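Local coordinates for teichoic acid biosynthesis protein F (Staphylococcus epidermidis, PDB 3L7I) that is a teichoic acid biosynthesis protein, TagF, whose core has two Rossmann-like halves as in the GT-B fold, at residues L566-K571 and E669-A674; M659-G664 and Y695-S700. One frame throughout, in Å; residues are numbered along the deposited sequence.

Contact 1: residues L566-K571 and E669-A674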
loop_
_atom_site.group_PDB
_atom_site.type_symbol
_atom_site.label_atom_id
_atom_site.label_comp_id
_atom_site.label_asym_id
_atom_site.label_seq_id
_atom_site.Cartn_x
_atom_site.Cartn_y
_atom_site.Cartn_z
ATOM N N LEU A 566 23.625 -58.527 19.037
ATOM C CA LEU A 566 24.029 -58.351 20.434
ATOM C C LEU A 566 24.152 -59.665 21.225
ATOM O O LEU A 566 25.133 -59.880 21.936
ATOM C CB LEU A 566 23.103 -57.377 21.160
ATOM C CG LEU A 566 23.212 -55.969 20.593
ATOM C CD1 LEU A 566 22.248 -55.062 21.326
ATOM C CD2 LEU A 566 24.655 -55.429 20.645
ATOM N N ASP A 567 23.165 -60.541 21.105
ATOM C CA ASP A 567 23.259 -61.849 21.731
ATOM C C ASP A 567 24.568 -62.559 21.446
ATOM O O ASP A 567 25.224 -63.045 22.371
ATOM C CB ASP A 567 22.110 -62.743 21.303
ATOM C CG ASP A 567 21.012 -62.768 22.318
ATOM O OD1 ASP A 567 21.339 -62.719 23.545
ATOM O OD2 ASP A 567 19.829 -62.835 21.894
ATOM N N ASN A 568 24.939 -62.643 20.171
ATOM C CA ASN A 568 26.160 -63.350 19.828
ATOM C C ASN A 568 27.305 -62.632 20.499
ATOM O O ASN A 568 28.122 -63.250 21.198
ATOM C CB ASN A 568 26.403 -63.413 18.323
ATOM C CG ASN A 568 27.476 -64.415 17.958
ATOM O OD1 ASN A 568 27.366 -65.587 18.306
ATOM N ND2 ASN A 568 28.528 -63.962 17.274
ATOM N N LEU A 569 27.346 -61.320 20.280
ATOM C CA LEU A 569 28.377 -60.471 20.827
ATOM C C LEU A 569 28.475 -60.675 22.340
ATOM O O LEU A 569 29.558 -60.863 22.888
ATOM C CB LEU A 569 28.073 -59.010 20.468
ATOM C CG LEU A 569 28.670 -58.465 19.173
ATOM C CD1 LEU A 569 28.386 -57.013 19.061
ATOM C CD2 LEU A 569 30.163 -58.634 19.176
ATOM N N TYR A 570 27.330 -60.651 23.006
ATOM C CA TYR A 570 27.271 -60.837 24.448
ATOM C C TYR A 570 27.870 -62.181 24.860
ATOM O O TYR A 570 28.653 -62.244 25.791
ATOM C CB TYR A 570 25.811 -60.720 24.893
ATOM C CG TYR A 570 25.543 -60.625 26.376
ATOM C CD1 TYR A 570 26.466 -60.066 27.272
ATOM C CD2 TYR A 570 24.343 -61.062 26.877
ATOM C CE1 TYR A 570 26.176 -59.982 28.628
ATOM C CE2 TYR A 570 24.060 -60.984 28.208
ATOM C CZ TYR A 570 24.960 -60.442 29.080
ATOM O OH TYR A 570 24.575 -60.387 30.405
ATOM N N LYS A 571 27.500 -63.249 24.152
ATOM C CA LYS A 571 28.049 -64.591 24.384
ATOM C C LYS A 571 29.567 -64.672 24.159
ATOM O O LYS A 571 30.282 -65.343 24.906
ATOM C CB LYS A 571 27.358 -65.613 23.471
ATOM C CG LYS A 571 26.093 -66.255 24.042
ATOM C CD LYS A 571 25.435 -67.223 23.021
ATOM C CE LYS A 571 24.652 -68.370 23.688
ATOM N NZ LYS A 571 23.554 -67.929 24.609
ATOM N N GLU A 669 29.172 -60.456 7.200
ATOM C CA GLU A 669 28.451 -61.126 8.278
ATOM C C GLU A 669 29.062 -60.726 9.628
ATOM O O GLU A 669 30.266 -60.509 9.740
ATOM C CB GLU A 669 28.451 -62.658 8.081
ATOM C CG GLU A 669 29.250 -63.474 9.121
ATOM C CD GLU A 669 30.674 -63.803 8.679
ATOM O OE1 GLU A 669 31.293 -62.983 7.969
ATOM O OE2 GLU A 669 31.183 -64.887 9.044
ATOM N N PRO A 670 28.230 -60.614 10.663
ATOM C CA PRO A 670 28.695 -60.260 12.009
ATOM C C PRO A 670 29.598 -61.308 12.660
ATOM O O PRO A 670 30.410 -60.949 13.497
ATOM C CB PRO A 670 27.391 -60.216 12.796
ATOM C CG PRO A 670 26.489 -61.179 12.047
ATOM C CD PRO A 670 26.771 -60.805 10.635
ATOM N N TYR A 671 29.457 -62.579 12.294
ATOM C CA TYR A 671 30.053 -63.672 13.079
ATOM C C TYR A 671 31.556 -63.837 12.984
ATOM O O TYR A 671 32.178 -64.314 13.932
ATOM C CB TYR A 671 29.328 -64.981 12.793
ATOM C CG TYR A 671 27.866 -64.748 12.979
ATOM C CD1 TYR A 671 27.345 -64.568 14.251
ATOM C CD2 TYR A 671 27.020 -64.606 11.894
ATOM C CE1 TYR A 671 26.016 -64.312 14.446
ATOM C CE2 TYR A 671 25.682 -64.353 12.081
ATOM C CZ TYR A 671 25.186 -64.204 13.361
ATOM O OH TYR A 671 23.859 -63.943 13.571
ATOM N N GLY A 672 32.139 -63.441 11.854
ATOM C CA GLY A 672 33.582 -63.488 11.696
ATOM C C GLY A 672 34.185 -62.305 12.425
ATOM O O GLY A 672 35.283 -62.379 12.987
ATOM N N LEU A 673 33.445 -61.200 12.410
ATOM C CA LEU A 673 33.802 -59.997 13.142
ATOM C C LEU A 673 33.932 -60.329 14.631
ATOM O O LEU A 673 34.931 -59.981 15.268
ATOM C CB LEU A 673 32.717 -58.936 12.924
ATOM C CG LEU A 673 33.155 -57.492 12.701
ATOM C CD1 LEU A 673 31.951 -56.562 12.806
ATOM C CD2 LEU A 673 34.220 -57.113 13.707
ATOM N N ALA A 674 32.922 -61.018 15.171
ATOM C CA ALA A 674 32.916 -61.438 16.576
ATOM C C ALA A 674 34.180 -62.218 16.921
ATOM O O ALA A 674 34.889 -61.883 17.858
ATOM C CB ALA A 674 31.676 -62.263 16.893
#

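Contact 2: residues M659-G664 and Y695-S700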
loop_
_atom_site.group_PDB
_atom_site.type_symbol
_atom_site.label_atom_id
_atom_site.label_comp_id
_atom_site.label_asym_id
_atom_site.label_seq_id
_atom_site.Cartn_x
_atom_site.Cartn_y
_atom_site.Cartn_z
ATOM N N MET A 659 36.963 -50.511 -1.403
ATOM C CA MET A 659 37.263 -51.919 -1.462
ATOM C C MET A 659 38.686 -52.199 -1.027
ATOM O O MET A 659 39.000 -53.300 -0.582
ATOM C CB MET A 659 37.023 -52.444 -2.868
ATOM C CG MET A 659 35.968 -53.519 -2.919
ATOM S SD MET A 659 34.617 -53.147 -1.803
ATOM C CE MET A 659 33.260 -52.966 -2.965
ATOM N N GLU A 660 39.548 -51.202 -1.132
ATOM C CA GLU A 660 40.959 -51.442 -0.893
ATOM C C GLU A 660 41.478 -50.742 0.352
ATOM O O GLU A 660 41.418 -51.275 1.463
ATOM C CB GLU A 660 41.761 -51.003 -2.115
ATOM C CG GLU A 660 42.822 -51.996 -2.535
ATOM C CD GLU A 660 42.830 -52.226 -4.031
ATOM O OE1 GLU A 660 42.355 -51.334 -4.769
ATOM O OE2 GLU A 660 43.300 -53.301 -4.463
ATOM N N ASP A 661 41.963 -49.527 0.146
ATOM C CA ASP A 661 42.741 -48.806 1.141
ATOM C C ASP A 661 41.967 -48.201 2.318
ATOM O O ASP A 661 41.934 -46.986 2.482
ATOM C CB ASP A 661 43.573 -47.718 0.444
ATOM C CG ASP A 661 42.726 -46.791 -0.409
ATOM O OD1 ASP A 661 41.636 -46.401 0.057
ATOM O OD2 ASP A 661 43.148 -46.456 -1.538
ATOM N N LEU A 662 41.360 -49.048 3.145
ATOM C CA LEU A 662 40.909 -48.600 4.467
ATOM C C LEU A 662 41.593 -49.414 5.580
ATOM O O LEU A 662 42.152 -50.488 5.316
ATOM C CB LEU A 662 39.373 -48.524 4.594
ATOM C CG LEU A 662 38.499 -49.732 4.339
ATOM C CD1 LEU A 662 37.039 -49.326 4.209
ATOM C CD2 LEU A 662 39.005 -50.457 3.071
ATOM N N PRO A 663 41.562 -48.891 6.818
ATOM C CA PRO A 663 42.474 -49.298 7.893
ATOM C C PRO A 663 42.160 -50.661 8.477
ATOM O O PRO A 663 42.934 -51.142 9.296
ATOM C CB PRO A 663 42.221 -48.257 8.989
ATOM C CG PRO A 663 41.001 -47.512 8.596
ATOM C CD PRO A 663 40.440 -48.100 7.342
ATOM N N GLY A 664 41.034 -51.252 8.091
ATOM C CA GLY A 664 40.617 -52.533 8.626
ATOM C C GLY A 664 39.866 -53.370 7.615
ATOM O O GLY A 664 39.573 -52.928 6.513
ATOM N N TYR A 695 46.687 -43.558 8.363
ATOM C CA TYR A 695 47.076 -42.447 9.229
ATOM C C TYR A 695 47.955 -41.465 8.477
ATOM O O TYR A 695 47.950 -40.276 8.759
ATOM C CB TYR A 695 47.820 -42.943 10.466
ATOM C CG TYR A 695 48.417 -41.828 11.295
ATOM C CD1 TYR A 695 47.716 -41.270 12.349
ATOM C CD2 TYR A 695 49.679 -41.333 11.020
ATOM C CE1 TYR A 695 48.261 -40.254 13.110
ATOM C CE2 TYR A 695 50.228 -40.322 11.773
ATOM C CZ TYR A 695 49.520 -39.788 12.816
ATOM O OH TYR A 695 50.072 -38.779 13.570
ATOM N N ASP A 696 48.727 -41.967 7.528
ATOM C CA ASP A 696 49.603 -41.101 6.764
ATOM C C ASP A 696 48.743 -40.226 5.893
ATOM O O ASP A 696 48.969 -39.028 5.795
ATOM C CB ASP A 696 50.553 -41.916 5.875
ATOM C CG ASP A 696 51.740 -42.476 6.640
ATOM O OD1 ASP A 696 51.924 -42.100 7.824
ATOM O OD2 ASP A 696 52.493 -43.290 6.048
ATOM N N ARG A 697 47.740 -40.839 5.273
ATOM C CA ARG A 697 46.984 -40.192 4.210
ATOM C C ARG A 697 45.948 -39.180 4.715
ATOM O O ARG A 697 45.746 -38.145 4.094
ATOM C CB ARG A 697 46.312 -41.240 3.319
ATOM C CG ARG A 697 45.740 -40.659 2.053
ATOM C CD ARG A 697 45.094 -41.688 1.144
ATOM N NE ARG A 697 44.457 -41.016 0.008
ATOM C CZ ARG A 697 43.652 -41.594 -0.885
ATOM N NH1 ARG A 697 43.356 -42.886 -0.801
ATOM N NH2 ARG A 697 43.135 -40.867 -1.869
ATOM N N PHE A 698 45.301 -39.467 5.841
ATOM C CA PHE A 698 44.177 -38.661 6.267
ATOM C C PHE A 698 44.346 -37.984 7.618
ATOM O O PHE A 698 43.623 -37.037 7.920
ATOM C CB PHE A 698 42.913 -39.507 6.278
ATOM C CG PHE A 698 42.673 -40.235 5.007
ATOM C CD1 PHE A 698 42.154 -39.581 3.911
ATOM C CD2 PHE A 698 42.962 -41.589 4.901
ATOM C CE1 PHE A 698 41.937 -40.265 2.717
ATOM C CE2 PHE A 698 42.741 -42.273 3.722
ATOM C CZ PHE A 698 42.229 -41.611 2.627
ATOM N N CYS A 699 45.279 -38.449 8.440
ATOM C CA CYS A 699 45.321 -37.950 9.811
ATOM C C CYS A 699 46.630 -37.296 10.198
ATOM O O CYS A 699 46.787 -36.845 11.336
ATOM C CB CYS A 699 45.020 -39.072 10.796
ATOM S SG CYS A 699 43.886 -40.308 10.161
ATOM N N SER A 700 47.564 -37.243 9.256
ATOM C CA SER A 700 48.917 -36.780 9.546
ATOM C C SER A 700 48.949 -35.297 9.895
ATOM O O SER A 700 49.845 -34.830 10.584
ATOM C CB SER A 700 49.829 -37.041 8.346
ATOM O OG SER A 700 49.461 -36.218 7.250
#

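Contact 1: residues L566-K571 and E669-A674
Asn568 and Tyr671 carry this contact between helix 566-573 and the first turn of helix 670-677. Its main component is van der Waals packing of an amide against a ring edge. The amide nitrogen ND2 of Asn568 lies 3.3 Å from Tyr671 CD1, near the plane of the ring, and Asn568 CG sits 3.7 Å from the same carbon. Amide and ring stand 75° apart, so the amide is turned well away from the ring plane. With CG anti to the backbone N (chi1 -166°), Asn568 reaches off its helix toward the other one. Pro670 CG rests on one face of the ring, offset toward its rim.

The second component is small. Ala674 CB meets Asn568 ND2 at 3.6 Å; a methyl group, one helical turn after Pro670, is small enough to let the asparagine amide come close to the helix.

Polar bonding runs beside this packing: Tyr671 OH is hydrogen-bonded to OD1 of Asp565, just ahead of the first helix, and OD2 of Asp565 takes a weak hydrogen bond from Asn568 N. The amide-ring packing is nonpolar in character, and the polar link between the two helix starts is made by the phenol through Asp565.

Contact 2: residues M659-G664 and Y695-S700
A single long salt bridge spans the gap between Asp661 and Arg697, whose CA atoms, though the nearest pair of the two segments, are 10.1 Å apart. Asp661 OD2 lies 3.7 Å from Arg697 NH1, too far for a close, directed ion pair. The carboxylate comes to the edge of the guanidinium, near its plane, yet the two flat groups are almost perpendicular, at 88°. This is not the side-by-side pairing in which two oxygens face two nitrogens: NH1 stands over the face of the carboxylate, somewhat nearer OD2 than OD1, which is 4.0 Å from NH1. The attraction is probably mainly electrostatic and, at the surface, weakened by solvent.

Both side chains are set to meet. Arg697 leaves the helix with CG anti to the backbone N (chi1 -169°) and stays extended as far as NE, and this length lets an arginine bridge the distance. Its CG lies 3.6 Å above the ring of Phe698, over the centre, an aliphatic-on-aromatic contact beside the charged end. Asp661 is the centre of an inverse gamma turn, in which Leu662 N bonds to Glu660 O at 2.8 Å; the tight turn presents its short acid toward the helix.

Beneath the ion pair the surroundings are apolar. Phe698 is buried among Phe694, Phe628 and Tyr488, and Met656 touches both Phe698 and Asp661. Leu662 and Pro663, apolar and buried, pack against Phe639 of strand 637-640.

The arrangement is a surface salt bridge between a loop leading to strand 666-667 and the C-terminal part of helix 688-698, placed where the six-stranded, Rossmann-like half meets the seven-stranded half of a GT-B fold.

How the contacts relate
From the N terminus, the chain passes through the seven-stranded parallel sheet and strand 539-543, the first of the six-stranded sheet, before reaching helix 566-573, the first partner of contact 1. It then runs through four more of its strands to the loop 659-664, where contact 2 begins, and on by strand 666-667 to residues 669-674, which close contact 1. Residues 695-700 close contact 2. The segments alternate, so the two loops cross, spanning 97 and 30 residues. Their centres lie 25 Å apart and their nearest atoms about 9 Å, so the contacts do not touch. Contact 1 joins two helices at the periphery of the six-stranded domain; contact 2 ties a loop to helix 688-698, close to where the two halves meet.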